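Long-range contacts in NAD nucleotidase (PDB 3ZU0), which degrades NAD to adenosine and nicotinamide riboside and hydrolyses nucleoside 5'-phosphates such as AMP, probably with zinc as its cofactor: residues L404-A409 with A470-E475; E451-F456 with D522-F527; G464-G469 with S565-N570. All coordinates share one frame; numbering follows the deposited sequence.

Overall arrangement
Of the segments in contact, strand 404-408 comes first along the chain, then helix 443-460 with residues 451-456, then 464-469 running directly into 470-475. At 470-475 interaction 1 closes its loop, by pairing strand 404-408 with the end of strand 467-470. Interaction 2 closes next, when 522-527 returns to helix 443-460, and interaction 3 last, when the C-terminal strand 567-569 meets the 464-469 region. None nests in another: every pair crosses, the segments alternating along the sequence. Together they tie the five-stranded sheet, the four-stranded sheet that holds strands 472-476 and 567-569, and helix 443-460 into one unit at the nucleoside end of the bound substrate analogue.

Interaction 1 of 3, residues L404-A409 with A470-E475; sequences LTIQNA and AGIRYE. With A12 (phosphomethylphosphonic acid adenosyl ester), chain F.
T405 and A470 face each other as an antiparallel hydrogen-bonded pair, and each amide is answered by the other's carbonyl. T405 N reaches A470 O over 3.0 Å, nearly straight and in the carbonyl plane. The return bond, A470 N to T405 O, is also 3.0 Å, but its donor is tilted 29° from the plane of the T405 carbonyl. A470 O takes a second, weaker contact from the CA-H of L404, its CA lying 3.4 Å away. The T405 hydroxyl finds its partner in A392 O of helix 386-398. A chi1 of 59° sets OG1 beside the methyl of A470, 3.4 Å from its CB, and that small methyl lets the hydroxyl and the neighbouring helix come close.

G471 lets the chain turn from one sheet into the next; at its phi of 78° a side chain would jam against the carbonyl O of A470, which calls for glycine. Its backbone bonds to L493. Just beyond, branched I472 fills the angle between the sheets: its CG2 presses on I406 CD1 at a tight 3.5 Å, while L404 CG meets I472 CB at 3.9 Å.

Strand 404-408 lies between strands 467-470 and 508-514 and leads N408 to the bound nucleotide analogue. Helix 386-398 covers T405 and A470 through Y396 and E393, whereas I472 packs against V446 of helix 443-460 and V490 of strand 487-493.

Interaction 2 of 3, residues E451-F456 with D522-F527; sequences EDAMQF and DGYKTF. With A12 (phosphomethylphosphonic acid adenosyl ester), chain F.
D452 reaches from helix 443-460 to the start of helix 525-530, and every part of its side chain has work. Its CB rests 3.4 Å from G523 O. With chi1 at -61°, CG lies beside the backbone N, which carries the carboxylate over the first turn of the other helix. There OD2 accepts two bonds from T526: OG1 donates at 2.7 Å, nearly along the C-O axis, and the backbone N at 3.0 Å, on the anti side and 32° out of the carboxylate plane. The other oxygen, OD1, is taken by Q448 NE2. An aspartate suits this place because its charge probably gains from the helix N terminus, where T526 N has no earlier carbonyl of its own helix to bond.

A453 is small enough for its CB to sit over the face of the Y524 ring, 3.7 Å from the centroid, a CH-pi contact. Y524 occupies the N-cap position and centres an inverse gamma turn; its OH bonds to A465 O. Further along, the CA of G523 lies 4.0 Å from the centroid of F456, over the ring face, a closeness allowed by the missing side chain. The same backbone leads back to D522, whose OD1 and OD2 each accept a ribose hydroxyl of the analogue, O3' and O2', at 2.6 Å.

Around this junction, P467 of strand 467-470 packs on both A453 and Y524, V449 of helix 443-460 touches Y524 and T526, and V517 of helix 515-518 backs Y524.

Interaction 3 of 3, residues G464-G469 with S565-N570; sequences GAFPYG and SNVKFN. With A12 (phosphomethylphosphonic acid adenosyl ester), chain F.
V567 points its two methyls at two aromatic residues, F466 and Y468, and these three bury the most surface here. A chi1 of 175° places CG1 anti to the backbone N, from where it meets the edge of the F466 ring in its plane, 4.0 Å from CE1. The other methyl, CG2, approaches Y468 CD2 at 3.6 Å and also lies against P467 O. A beta-branched valine suits a strand, and its fork lets one residue pack beside both rings.

A neighbouring part of the F466 rim, CZ and CE2, is turned to F569. The pair is T-shaped, centroids 5.3 Å apart and planes at 84°, with the F466 edge directed at the F569 face and F466 CZ 3.8 Å from F569 CD1. Phenylalanine suits both places because the rings meet only apolar neighbours across this contact, V567 and each other; M454 of helix 443-460 touches F569 as well.

The contact joins two sheets of the C-terminal domain of the 5'-nucleotidase family: strand 467-470 is outermost in one, and strand 567-569 is outermost in the other, parallel to strand 472-476. The two strands do not pair with each other; they are joined by side chains, by the amide of N566 on G469 O and by a bridging water.

The Y468 ring turns its edge to S565 O, 3.6 Å from CD2, while CE2 lies 3.7 Å from S565 CB. Its hydroxyl reaches past the contact to R373 O and S385 N, and S565 OG to E383 O. Just before strand 567-569, N566 ND2 donates to G469 O at 3.2 Å, nearly straight, with the oxygen close to the amide plane. A water accepts a weak bond from G469 N and gives one to N566 O, its oxygen 2.9 Å from each.

Interaction 1 of 3, residues L404-A409 with A470-E475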
loop_
_atom_site.group_PDB
_atom_site.type_symbol
_atom_site.label_atom_id
_atom_site.label_comp_id
_atom_site.label_asym_id
_atom_site.label_seq_id
_atom_site.Cartn_x
_atom_site.Cartn_y
_atom_site.Cartn_z
ATOM N N LEU A 404 27.582 18.228 22.576
ATOM C CA LEU A 404 27.315 16.799 22.508
ATOM C C LEU A 404 27.067 16.440 21.062
ATOM O O LEU A 404 26.413 17.195 20.352
ATOM C CB LEU A 404 26.053 16.602 23.330
ATOM C CG LEU A 404 25.165 15.441 23.699
ATOM C CD1 LEU A 404 24.143 16.038 24.651
ATOM C CD2 LEU A 404 24.480 14.849 22.492
ATOM N N THR A 405 27.620 15.315 20.609
ATOM C CA THR A 405 27.322 14.805 19.271
ATOM C C THR A 405 26.882 13.355 19.348
ATOM O O THR A 405 27.307 12.624 20.242
ATOM C CB THR A 405 28.528 14.838 18.320
ATOM O OG1 THR A 405 29.587 14.049 18.871
ATOM C CG2 THR A 405 28.997 16.252 18.056
ATOM N N ILE A 406 26.023 12.961 18.410
ATOM C CA ILE A 406 25.567 11.585 18.262
ATOM C C ILE A 406 25.766 11.147 16.816
ATOM O O ILE A 406 25.400 11.878 15.900
ATOM C CB ILE A 406 24.066 11.456 18.563
ATOM C CG1 ILE A 406 23.752 11.963 19.966
ATOM C CG2 ILE A 406 23.587 9.999 18.365
ATOM C CD1 ILE A 406 24.800 11.550 20.996
ATOM N N GLN A 407 26.343 9.956 16.627
ATOM C CA GLN A 407 26.584 9.387 15.309
ATOM C C GLN A 407 26.092 7.956 15.326
ATOM O O GLN A 407 26.302 7.235 16.301
ATOM C CB GLN A 407 28.088 9.426 14.969
ATOM C CG GLN A 407 28.492 8.687 13.680
ATOM C CD GLN A 407 28.115 9.458 12.437
ATOM O OE1 GLN A 407 27.603 10.568 12.525
ATOM N NE2 GLN A 407 28.375 8.884 11.273
ATOM N N ASN A 408 25.396 7.554 14.266
ATOM C CA ASN A 408 24.930 6.179 14.141
ATOM C C ASN A 408 26.064 5.266 13.690
ATOM O O ASN A 408 26.851 5.621 12.818
ATOM C CB ASN A 408 23.726 6.081 13.191
ATOM C CG ASN A 408 24.049 6.526 11.769
ATOM O OD1 ASN A 408 23.765 5.801 10.801
ATOM N ND2 ASN A 408 24.631 7.703 11.628
ATOM N N ALA A 409 26.144 4.087 14.294
ATOM C CA ALA A 409 27.182 3.118 13.962
ATOM C C ALA A 409 27.210 2.754 12.470
ATOM O O ALA A 409 28.277 2.551 11.900
ATOM C CB ALA A 409 27.028 1.876 14.833
ATOM N N ALA A 470 29.927 11.786 21.557
ATOM C CA ALA A 470 31.073 12.467 22.139
ATOM C C ALA A 470 30.496 13.549 23.036
ATOM O O ALA A 470 29.551 14.227 22.650
ATOM C CB ALA A 470 31.938 13.071 21.056
ATOM N N GLY A 471 31.047 13.707 24.230
ATOM C CA GLY A 471 30.479 14.668 25.160
ATOM C C GLY A 471 29.223 14.099 25.807
ATOM O O GLY A 471 28.544 14.788 26.572
ATOM N N ILE A 472 28.920 12.838 25.495
ATOM C CA ILE A 472 27.831 12.091 26.136
ATOM C C ILE A 472 28.201 10.628 26.243
ATOM O O ILE A 472 28.798 10.055 25.328
ATOM C CB ILE A 472 26.497 12.228 25.367
ATOM C CG1 ILE A 472 25.363 11.566 26.147
ATOM C CG2 ILE A 472 26.606 11.604 23.962
ATOM C CD1 ILE A 472 23.966 11.992 25.708
ATOM N N ARG A 473 27.866 10.011 27.366
ATOM C CA ARG A 473 28.119 8.590 27.552
ATOM C C ARG A 473 26.940 7.984 28.318
ATOM O O ARG A 473 26.270 8.687 29.055
ATOM C CB ARG A 473 29.428 8.373 28.297
ATOM C CG ARG A 473 29.447 9.005 29.682
ATOM C CD ARG A 473 30.857 9.032 30.257
ATOM N NE ARG A 473 30.848 9.393 31.666
ATOM C CZ ARG A 473 31.945 9.555 32.399
ATOM N NH1 ARG A 473 33.140 9.394 31.848
ATOM N NH2 ARG A 473 31.848 9.878 33.678
ATOM N N TYR A 474 26.672 6.702 28.118
ATOM C CA TYR A 474 25.464 6.096 28.678
ATOM C C TYR A 474 25.596 4.600 28.897
ATOM O O TYR A 474 26.462 3.941 28.323
ATOM C CB TYR A 474 24.219 6.400 27.816
ATOM C CG TYR A 474 24.199 5.713 26.455
ATOM C CD1 TYR A 474 23.702 4.416 26.313
ATOM C CD2 TYR A 474 24.677 6.356 25.320
ATOM C CE1 TYR A 474 23.679 3.778 25.067
ATOM C CE2 TYR A 474 24.661 5.723 24.067
ATOM C CZ TYR A 474 24.167 4.445 23.955
ATOM O OH TYR A 474 24.162 3.815 22.726
ATOM N N GLU A 475 24.737 4.074 29.762
ATOM C CA GLU A 475 24.651 2.643 29.983
ATOM C C GLU A 475 23.232 2.212 29.659
ATOM O O GLU A 475 22.291 2.953 29.900
ATOM C CB GLU A 475 25.001 2.293 31.430
ATOM C CG GLU A 475 24.822 0.825 31.757
ATOM C CD GLU A 475 25.263 0.487 33.168
ATOM O OE1 GLU A 475 25.707 1.407 33.891
ATOM O OE2 GLU A 475 25.169 -0.706 33.550
HETATM P PB A12 F . 24.720 -2.783 3.601
HETATM O O1B A12 F . 25.972 -3.476 4.257
HETATM O O2B A12 F . 25.133 -1.364 3.278
HETATM O O3B A12 F . 24.325 -3.480 2.357
HETATM P PA A12 F . 23.511 -1.686 6.059
HETATM O O1A A12 F . 24.986 -1.228 6.062
HETATM O O2A A12 F . 22.913 -2.128 7.422
HETATM C C3A A12 F . 23.426 -2.724 4.712
HETATM O "O5'" A12 F . 22.793 -0.458 5.265
HETATM C "C5'" A12 F . 21.928 0.370 5.963
HETATM C "C4'" A12 F . 22.489 1.205 6.996
HETATM O "O4'" A12 F . 23.370 2.163 6.345
HETATM C "C3'" A12 F . 21.478 2.099 7.573
HETATM O "O3'" A12 F . 20.699 1.521 8.537
HETATM C "C2'" A12 F . 22.283 3.230 8.112
HETATM O "O2'" A12 F . 22.756 2.958 9.367
HETATM C "C1'" A12 F . 23.399 3.336 7.133
HETATM N N9 A12 F . 23.215 4.487 6.292
HETATM C C8 A12 F . 22.593 4.512 5.088
HETATM N N7 A12 F . 22.628 5.769 4.656
HETATM C C5 A12 F . 23.288 6.562 5.581
HETATM C C6 A12 F . 23.636 7.939 5.655
HETATM N N6 A12 F . 23.302 8.868 4.662
HETATM N N1 A12 F . 24.304 8.354 6.719
HETATM C C2 A12 F . 24.629 7.531 7.705
HETATM N N3 A12 F . 24.322 6.225 7.679
HETATM C C4 A12 F . 23.655 5.736 6.625
#

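Interaction 2 of 3, residues E451-F456 with D522-F527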
loop_
_atom_site.group_PDB
_atom_site.type_symbol
_atom_site.label_atom_id
_atom_site.label_comp_id
_atom_site.label_asym_id
_atom_site.label_seq_id
_atom_site.Cartn_x
_atom_site.Cartn_y
_atom_site.Cartn_z
ATOM N N GLU A 451 16.926 6.201 23.067
ATOM C CA GLU A 451 15.977 5.078 23.144
ATOM C C GLU A 451 15.442 4.679 21.765
ATOM O O GLU A 451 15.423 3.493 21.424
ATOM C CB GLU A 451 14.786 5.383 24.069
ATOM C CG GLU A 451 15.154 5.750 25.510
ATOM C CD GLU A 451 15.343 4.536 26.414
ATOM O OE1 GLU A 451 15.297 3.385 25.918
ATOM O OE2 GLU A 451 15.527 4.736 27.638
ATOM N N ASP A 452 15.000 5.663 20.990
ATOM C CA ASP A 452 14.499 5.419 19.642
ATOM C C ASP A 452 15.549 4.687 18.786
ATOM O O ASP A 452 15.245 3.711 18.083
ATOM C CB ASP A 452 14.160 6.743 18.948
ATOM C CG ASP A 452 13.079 7.547 19.662
ATOM O OD1 ASP A 452 12.254 6.991 20.412
ATOM O OD2 ASP A 452 13.047 8.767 19.447
ATOM N N ALA A 453 16.784 5.180 18.823
ATOM C CA ALA A 453 17.839 4.603 17.999
ATOM C C ALA A 453 18.140 3.169 18.425
ATOM O O ALA A 453 18.258 2.285 17.582
ATOM C CB ALA A 453 19.112 5.475 18.039
ATOM N N MET A 454 18.247 2.930 19.731
ATOM C CA MET A 454 18.466 1.574 20.216
ATOM C C MET A 454 17.290 0.632 19.885
ATOM O O MET A 454 17.507 -0.508 19.502
ATOM C CB MET A 454 18.760 1.547 21.717
ATOM C CG MET A 454 20.107 2.140 22.100
ATOM S SD MET A 454 20.410 1.912 23.866
ATOM C CE MET A 454 20.278 0.133 23.967
ATOM N N GLN A 455 16.056 1.107 20.030
ATOM C CA GLN A 455 14.892 0.286 19.675
ATOM C C GLN A 455 14.964 -0.123 18.205
ATOM O O GLN A 455 14.659 -1.265 17.849
ATOM C CB GLN A 455 13.597 1.051 19.948
ATOM C CG GLN A 455 12.320 0.350 19.435
ATOM C CD GLN A 455 11.964 -0.922 20.208
ATOM O OE1 GLN A 455 12.518 -1.204 21.279
ATOM N NE2 GLN A 455 11.032 -1.698 19.662
ATOM N N PHE A 456 15.394 0.803 17.346
ATOM C CA PHE A 456 15.463 0.506 15.914
ATOM C C PHE A 456 16.575 -0.488 15.671
ATOM O O PHE A 456 16.398 -1.445 14.928
ATOM C CB PHE A 456 15.662 1.780 15.088
ATOM C CG PHE A 456 15.341 1.617 13.611
ATOM C CD1 PHE A 456 14.021 1.593 13.166
ATOM C CD2 PHE A 456 16.368 1.513 12.671
ATOM C CE1 PHE A 456 13.721 1.445 11.809
ATOM C CE2 PHE A 456 16.093 1.371 11.311
ATOM C CZ PHE A 456 14.758 1.340 10.875
ATOM N N ASP A 522 16.750 5.918 10.058
ATOM C CA ASP A 522 17.314 4.899 10.934
ATOM C C ASP A 522 16.572 4.912 12.278
ATOM O O ASP A 522 17.131 4.575 13.326
ATOM C CB ASP A 522 18.829 5.117 11.113
ATOM C CG ASP A 522 19.659 3.959 10.589
ATOM O OD1 ASP A 522 19.117 3.043 9.924
ATOM O OD2 ASP A 522 20.881 3.970 10.824
ATOM N N GLY A 523 15.298 5.299 12.236
ATOM C CA GLY A 523 14.448 5.210 13.409
ATOM C C GLY A 523 14.742 6.221 14.503
ATOM O O GLY A 523 14.399 5.988 15.662
ATOM N N TYR A 524 15.367 7.338 14.140
ATOM C CA TYR A 524 15.609 8.433 15.088
ATOM C C TYR A 524 14.361 9.301 15.088
ATOM O O TYR A 524 14.362 10.426 14.573
ATOM C CB TYR A 524 16.840 9.256 14.678
ATOM C CG TYR A 524 18.165 8.606 15.025
ATOM C CD1 TYR A 524 18.530 7.387 14.472
ATOM C CD2 TYR A 524 19.061 9.228 15.890
ATOM C CE1 TYR A 524 19.747 6.792 14.782
ATOM C CE2 TYR A 524 20.276 8.645 16.206
ATOM C CZ TYR A 524 20.606 7.417 15.658
ATOM O OH TYR A 524 21.805 6.816 15.974
ATOM N N LYS A 525 13.285 8.748 15.641
ATOM C CA LYS A 525 11.969 9.359 15.555
ATOM C C LYS A 525 11.992 10.753 16.152
ATOM O O LYS A 525 11.440 11.680 15.587
ATOM C CB LYS A 525 10.922 8.502 16.280
ATOM C CG LYS A 525 10.529 7.223 15.570
ATOM C CD LYS A 525 9.491 6.454 16.407
ATOM C CE LYS A 525 9.147 5.100 15.794
ATOM N NZ LYS A 525 8.243 5.223 14.609
ATOM N N THR A 526 12.611 10.894 17.312
ATOM C CA THR A 526 12.644 12.200 17.970
ATOM C C THR A 526 13.272 13.246 17.053
ATOM O O THR A 526 12.730 14.343 16.894
ATOM C CB THR A 526 13.403 12.162 19.306
ATOM O OG1 THR A 526 12.713 11.306 20.220
ATOM C CG2 THR A 526 13.476 13.548 19.917
ATOM N N PHE A 527 14.414 12.911 16.448
ATOM C CA PHE A 527 15.080 13.861 15.570
ATOM C C PHE A 527 14.115 14.276 14.487
ATOM O O PHE A 527 14.016 15.450 14.147
ATOM C CB PHE A 527 16.340 13.255 14.934
ATOM C CG PHE A 527 17.595 13.465 15.738
ATOM C CD1 PHE A 527 17.655 14.449 16.722
ATOM C CD2 PHE A 527 18.719 12.693 15.498
ATOM C CE1 PHE A 527 18.814 14.651 17.461
ATOM C CE2 PHE A 527 19.886 12.888 16.222
ATOM C CZ PHE A 527 19.939 13.869 17.217
HETATM P PB A12 F . 24.720 -2.783 3.601
HETATM O O1B A12 F . 25.972 -3.476 4.257
HETATM O O2B A12 F . 25.133 -1.364 3.278
HETATM O O3B A12 F . 24.325 -3.480 2.357
HETATM P PA A12 F . 23.511 -1.686 6.059
HETATM O O1A A12 F . 24.986 -1.228 6.062
HETATM O O2A A12 F . 22.913 -2.128 7.422
HETATM C C3A A12 F . 23.426 -2.724 4.712
HETATM O "O5'" A12 F . 22.793 -0.458 5.265
HETATM C "C5'" A12 F . 21.928 0.370 5.963
HETATM C "C4'" A12 F . 22.489 1.205 6.996
HETATM O "O4'" A12 F . 23.370 2.163 6.345
HETATM C "C3'" A12 F . 21.478 2.099 7.573
HETATM O "O3'" A12 F . 20.699 1.521 8.537
HETATM C "C2'" A12 F . 22.283 3.230 8.112
HETATM O "O2'" A12 F . 22.756 2.958 9.367
HETATM C "C1'" A12 F . 23.399 3.336 7.133
HETATM N N9 A12 F . 23.215 4.487 6.292
HETATM C C8 A12 F . 22.593 4.512 5.088
HETATM N N7 A12 F . 22.628 5.769 4.656
HETATM C C5 A12 F . 23.288 6.562 5.581
HETATM C C6 A12 F . 23.636 7.939 5.655
HETATM N N6 A12 F . 23.302 8.868 4.662
HETATM N N1 A12 F . 24.304 8.354 6.719
HETATM C C2 A12 F . 24.629 7.531 7.705
HETATM N N3 A12 F . 24.322 6.225 7.679
HETATM C C4 A12 F . 23.655 5.736 6.625
#

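Interaction 3 of 3, residues G464-G469 with S565-N570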
loop_
_atom_site.group_PDB
_atom_site.type_symbol
_atom_site.label_atom_id
_atom_site.label_comp_id
_atom_site.label_asym_id
_atom_site.label_seq_id
_atom_site.Cartn_x
_atom_site.Cartn_y
_atom_site.Cartn_z
ATOM N N GLY A 464 22.581 -0.608 12.097
ATOM C CA GLY A 464 23.330 0.608 11.820
ATOM C C GLY A 464 22.829 1.801 12.616
ATOM O O GLY A 464 23.482 2.839 12.660
ATOM N N ALA A 465 21.671 1.657 13.254
ATOM C CA ALA A 465 21.084 2.760 14.012
ATOM C C ALA A 465 21.775 2.971 15.346
ATOM O O ALA A 465 21.611 4.010 15.965
ATOM C CB ALA A 465 19.606 2.531 14.245
ATOM N N PHE A 466 22.528 1.982 15.805
ATOM C CA PHE A 466 23.011 2.057 17.169
ATOM C C PHE A 466 23.845 3.326 17.395
ATOM O O PHE A 466 24.718 3.653 16.598
ATOM C CB PHE A 466 23.777 0.807 17.553
ATOM C CG PHE A 466 23.819 0.585 19.035
ATOM C CD1 PHE A 466 24.803 1.184 19.806
ATOM C CD2 PHE A 466 22.851 -0.179 19.661
ATOM C CE1 PHE A 466 24.836 1.007 21.163
ATOM C CE2 PHE A 466 22.882 -0.360 21.029
ATOM C CZ PHE A 466 23.880 0.232 21.786
ATOM N N PRO A 467 23.544 4.057 18.473
ATOM C CA PRO A 467 24.122 5.392 18.663
ATOM C C PRO A 467 25.344 5.449 19.586
ATOM O O PRO A 467 25.373 4.827 20.650
ATOM C CB PRO A 467 22.960 6.164 19.281
ATOM C CG PRO A 467 22.255 5.132 20.112
ATOM C CD PRO A 467 22.399 3.816 19.378
ATOM N N TYR A 468 26.351 6.213 19.169
ATOM C CA TYR A 468 27.535 6.475 19.988
ATOM C C TYR A 468 27.780 7.964 19.969
ATOM O O TYR A 468 27.505 8.619 18.967
ATOM C CB TYR A 468 28.755 5.771 19.416
ATOM C CG TYR A 468 28.684 4.265 19.454
ATOM C CD1 TYR A 468 27.952 3.567 18.520
ATOM C CD2 TYR A 468 29.363 3.551 20.421
ATOM C CE1 TYR A 468 27.889 2.192 18.548
ATOM C CE2 TYR A 468 29.312 2.188 20.460
ATOM C CZ TYR A 468 28.574 1.508 19.516
ATOM O OH TYR A 468 28.527 0.137 19.551
ATOM N N GLY A 469 28.313 8.506 21.059
ATOM C CA GLY A 469 28.452 9.944 21.153
ATOM C C GLY A 469 29.773 10.476 21.669
ATOM O O GLY A 469 30.642 9.743 22.140
ATOM N N SER A 565 34.131 3.475 24.020
ATOM C CA SER A 565 33.158 4.001 23.060
ATOM C C SER A 565 32.113 4.933 23.651
ATOM O O SER A 565 31.184 5.347 22.951
ATOM C CB SER A 565 32.448 2.833 22.403
ATOM O OG SER A 565 31.783 2.078 23.401
ATOM N N ASN A 566 32.255 5.257 24.938
ATOM C CA ASN A 566 31.255 6.039 25.649
ATOM C C ASN A 566 29.879 5.356 25.731
ATOM O O ASN A 566 28.874 6.017 25.945
ATOM C CB ASN A 566 31.118 7.439 25.038
ATOM C CG ASN A 566 32.250 8.375 25.458
ATOM O OD1 ASN A 566 33.003 8.086 26.389
ATOM N ND2 ASN A 566 32.369 9.494 24.771
ATOM N N VAL A 567 29.841 4.042 25.541
ATOM C CA VAL A 567 28.607 3.273 25.689
ATOM C C VAL A 567 28.868 2.013 26.500
ATOM O O VAL A 567 29.774 1.228 26.183
ATOM C CB VAL A 567 28.013 2.853 24.317
ATOM C CG1 VAL A 567 26.787 1.940 24.498
ATOM C CG2 VAL A 567 27.651 4.072 23.495
ATOM N N LYS A 568 28.073 1.828 27.552
ATOM C CA LYS A 568 28.092 0.591 28.313
ATOM C C LYS A 568 26.782 -0.160 28.038
ATOM O O LYS A 568 25.729 0.234 28.517
ATOM C CB LYS A 568 28.252 0.904 29.806
ATOM C CG LYS A 568 27.925 -0.253 30.725
ATOM C CD LYS A 568 28.807 -1.455 30.457
ATOM C CE LYS A 568 28.538 -2.559 31.482
ATOM N NZ LYS A 568 28.689 -2.072 32.893
ATOM N N PHE A 569 26.851 -1.220 27.234
ATOM C CA PHE A 569 25.643 -1.927 26.796
ATOM C C PHE A 569 25.625 -3.344 27.324
ATOM O O PHE A 569 26.475 -4.155 26.989
ATOM C CB PHE A 569 25.529 -1.931 25.266
ATOM C CG PHE A 569 24.303 -2.633 24.735
ATOM C CD1 PHE A 569 23.075 -2.001 24.736
ATOM C CD2 PHE A 569 24.395 -3.898 24.203
ATOM C CE1 PHE A 569 21.955 -2.638 24.238
ATOM C CE2 PHE A 569 23.281 -4.539 23.691
ATOM C CZ PHE A 569 22.054 -3.901 23.717
ATOM N N ASN A 570 24.634 -3.639 28.149
ATOM C CA ASN A 570 24.531 -4.956 28.779
ATOM C C ASN A 570 23.724 -5.963 27.952
ATOM O O ASN A 570 22.526 -5.783 27.746
ATOM C CB ASN A 570 23.932 -4.787 30.177
ATOM C CG ASN A 570 24.712 -3.781 31.018
ATOM O OD1 ASN A 570 25.934 -3.879 31.132
ATOM N ND2 ASN A 570 24.015 -2.798 31.582
HETATM P PB A12 F . 24.720 -2.783 3.601
HETATM O O1B A12 F . 25.972 -3.476 4.257
HETATM O O2B A12 F . 25.133 -1.364 3.278
HETATM O O3B A12 F . 24.325 -3.480 2.357
HETATM P PA A12 F . 23.511 -1.686 6.059
HETATM O O1A A12 F . 24.986 -1.228 6.062
HETATM O O2A A12 F . 22.913 -2.128 7.422
HETATM C C3A A12 F . 23.426 -2.724 4.712
HETATM O "O5'" A12 F . 22.793 -0.458 5.265
HETATM C "C5'" A12 F . 21.928 0.370 5.963
HETATM C "C4'" A12 F . 22.489 1.205 6.996
HETATM O "O4'" A12 F . 23.370 2.163 6.345
HETATM C "C3'" A12 F . 21.478 2.099 7.573
HETATM O "O3'" A12 F . 20.699 1.521 8.537
HETATM C "C2'" A12 F . 22.283 3.230 8.112
HETATM O "O2'" A12 F . 22.756 2.958 9.367
HETATM C "C1'" A12 F . 23.399 3.336 7.133
HETATM N N9 A12 F . 23.215 4.487 6.292
HETATM C C8 A12 F . 22.593 4.512 5.088
HETATM N N7 A12 F . 22.628 5.769 4.656
HETATM C C5 A12 F . 23.288 6.562 5.581
HETATM C C6 A12 F . 23.636 7.939 5.655
HETATM N N6 A12 F . 23.302 8.868 4.662
HETATM N N1 A12 F . 24.304 8.354 6.719
HETATM C C2 A12 F . 24.629 7.531 7.705
HETATM N N3 A12 F . 24.322 6.225 7.679
HETATM C C4 A12 F . 23.655 5.736 6.625
HETATM O O HOH W 1 27.839 7.753 23.841
#